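Local atomic coordinates of Lin2004 protein (Listeria innocua, PDB entry 2HUJ), a protein that is of unknown function but represents a bacterial protein family, DUF1798, whose members adopt a four-helical bundle fold. Residues C95-M100 / Y119-Y124. Residues are numbered along the deposited sequence; the frame is centred on the assembly and turned at random.
Sequences CDNVQM and YQSTKY
Asn97 and Val98 meet Thr122 in a small helix-to-helix contact, part polar and part apolar, between helix 88-104 and the helix that follows it, 112-137. The short axes approach to 9.0 Å and are antiparallel in sense but inclined, with 140° between their N-to-C directions. The backbones come nearest at Asn97 and Thr122, whose CA atoms are 6.7 Å apart. Thr122 illustrates how one beta-branched residue can serve two purposes at such an interface. Its methyl CG2 meets CG2 of Val98 at 3.6 Å, with the Val98 side chain roughly perpendicular to that of Thr122. Its hydroxyl, with OG1 anti to the carbonyl carbon (chi1 -63°), is directed at the neighbouring helix, where its stronger partner is the backbone carbonyl of Ala94, just before 95-100 on the same helix. The same OG1 lies against CB of Asn97 at 3.1 Å and accepts a weak, bent hydrogen bond from ND2 of Asn97, 3.3 Å long with an angle of 147° at the hydrogen. The hydroxyl of buried Thr122 thus donates to Ala94 and accepts weakly from Asn97. The Asn97 and Thr122 side chains lie alongside each other, pointing opposite ways. Val98 also touches Gln32 and Thr122 touches Asn33, so helix 16-45 packs beside this contact. Such a seam between sequence-adjacent antiparallel helices is characteristic of the four-helical bundle.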
loop_
_atom_site.group_PDB
_atom_site.type_symbol
_atom_site.label_atom_id
_atom_site.label_comp_id
_atom_site.label_asym_id
_atom_site.label_seq_id
_atom_site.Cartn_x
_atom_site.Cartn_y
_atom_site.Cartn_z
ATOM N N CYS A 95 0.434 1.423 5.536
ATOM C CA CYS A 95 -0.912 0.897 5.258
ATOM C C CYS A 95 -2.023 1.938 5.420
ATOM O O CYS A 95 -2.933 2.018 4.604
ATOM C CB CYS A 95 -1.192 -0.323 6.144
ATOM S SG CYS A 95 -0.163 -1.756 5.641
ATOM N N ASP A 96 -1.944 2.737 6.478
ATOM C CA ASP A 96 -2.889 3.841 6.671
ATOM C C ASP A 96 -2.899 4.722 5.439
ATOM O O ASP A 96 -3.982 5.158 4.969
ATOM C CB ASP A 96 -2.525 4.709 7.864
ATOM C CG ASP A 96 -2.712 4.030 9.198
ATOM O OD1 ASP A 96 -3.462 3.025 9.297
ATOM O OD2 ASP A 96 -2.089 4.530 10.170
ATOM N N ASN A 97 -1.711 4.998 4.897
ATOM C CA ASN A 97 -1.602 5.871 3.717
ATOM C C ASN A 97 -2.378 5.330 2.535
ATOM O O ASN A 97 -2.956 6.079 1.758
ATOM C CB ASN A 97 -0.140 6.024 3.271
ATOM C CG ASN A 97 0.730 6.747 4.288
ATOM O OD1 ASN A 97 0.225 7.432 5.169
ATOM N ND2 ASN A 97 2.046 6.569 4.188
ATOM N N VAL A 98 -2.306 4.015 2.343
ATOM C CA VAL A 98 -2.996 3.378 1.229
ATOM C C VAL A 98 -4.504 3.553 1.365
ATOM O O VAL A 98 -5.191 3.805 0.383
ATOM C CB VAL A 98 -2.653 1.906 1.155
ATOM C CG1 VAL A 98 -3.460 1.210 0.051
ATOM C CG2 VAL A 98 -1.155 1.719 0.853
ATOM N N GLN A 99 -5.033 3.455 2.582
ATOM C CA GLN A 99 -6.467 3.643 2.760
ATOM C C GLN A 99 -6.854 5.110 2.496
ATOM O O GLN A 99 -7.843 5.383 1.798
ATOM C CB GLN A 99 -6.939 3.198 4.142
ATOM C CG GLN A 99 -8.433 3.528 4.380
ATOM C CD GLN A 99 -9.055 2.740 5.512
ATOM O OE1 GLN A 99 -8.983 1.511 5.528
ATOM N NE2 GLN A 99 -9.640 3.447 6.490
HETATM N N MSE A 100 -6.083 6.056 3.041
HETATM C CA MSE A 100 -6.363 7.473 2.851
HETATM C C MSE A 100 -6.358 7.881 1.375
HETATM O O MSE A 100 -7.253 8.612 0.910
HETATM C CB MSE A 100 -5.339 8.339 3.573
HETATM C CG MSE A 100 -5.421 8.318 5.037
HETATM SE SE MSE A 100 -3.762 9.375 5.595
HETATM C CE MSE A 100 -3.101 8.222 6.328
ATOM N N TYR A 119 1.695 8.776 -1.242
ATOM C CA TYR A 119 1.983 7.744 -2.246
ATOM C C TYR A 119 3.451 7.318 -2.168
ATOM O O TYR A 119 3.774 6.122 -2.145
ATOM C CB TYR A 119 1.654 8.283 -3.660
ATOM C CG TYR A 119 2.333 7.538 -4.812
ATOM C CD1 TYR A 119 1.984 6.222 -5.131
ATOM C CD2 TYR A 119 3.279 8.163 -5.599
ATOM C CE1 TYR A 119 2.592 5.561 -6.196
ATOM C CE2 TYR A 119 3.890 7.510 -6.645
ATOM C CZ TYR A 119 3.549 6.197 -6.926
ATOM O OH TYR A 119 4.185 5.582 -7.974
ATOM N N GLN A 120 4.358 8.285 -2.139
ATOM C CA GLN A 120 5.792 7.958 -2.171
ATOM C C GLN A 120 6.269 7.298 -0.885
ATOM O O GLN A 120 7.091 6.372 -0.926
ATOM C CB GLN A 120 6.621 9.205 -2.461
ATOM C CG GLN A 120 6.450 9.659 -3.896
ATOM C CD GLN A 120 7.397 10.744 -4.360
ATOM O OE1 GLN A 120 7.693 11.715 -3.638
ATOM N NE2 GLN A 120 7.831 10.627 -5.625
ATOM N N SER A 121 5.756 7.754 0.255
ATOM C CA SER A 121 6.150 7.185 1.541
ATOM C C SER A 121 5.842 5.680 1.555
ATOM O O SER A 121 6.683 4.859 1.916
ATOM C CB SER A 121 5.420 7.889 2.690
ATOM O OG SER A 121 5.727 7.275 3.929
ATOM N N THR A 122 4.624 5.315 1.176
ATOM C CA THR A 122 4.266 3.911 1.066
ATOM C C THR A 122 5.126 3.143 0.101
ATOM O O THR A 122 5.592 2.032 0.405
ATOM C CB THR A 122 2.784 3.771 0.672
ATOM O OG1 THR A 122 1.986 4.336 1.721
ATOM C CG2 THR A 122 2.423 2.317 0.517
ATOM N N LYS A 123 5.362 3.734 -1.060
ATOM C CA LYS A 123 6.159 3.083 -2.066
ATOM C C LYS A 123 7.564 2.797 -1.546
ATOM O O LYS A 123 8.083 1.708 -1.743
ATOM C CB LYS A 123 6.214 3.930 -3.345
ATOM C CG LYS A 123 7.031 3.286 -4.484
ATOM C CD LYS A 123 6.777 3.908 -5.886
ATOM C CE LYS A 123 7.126 5.375 -5.984
ATOM N NZ LYS A 123 7.013 5.909 -7.416
ATOM N N TYR A 124 8.154 3.765 -0.868
ATOM C CA TYR A 124 9.491 3.626 -0.262
ATOM C C TYR A 124 9.561 2.505 0.756
ATOM O O TYR A 124 10.409 1.614 0.664
ATOM C CB TYR A 124 9.994 4.959 0.298
ATOM C CG TYR A 124 10.150 6.059 -0.742
ATOM C CD1 TYR A 124 10.283 5.768 -2.125
ATOM C CD2 TYR A 124 10.153 7.387 -0.368
ATOM C CE1 TYR A 124 10.381 6.790 -3.079
ATOM C CE2 TYR A 124 10.286 8.411 -1.303
ATOM C CZ TYR A 124 10.395 8.111 -2.654
ATOM O OH TYR A 124 10.514 9.170 -3.523
#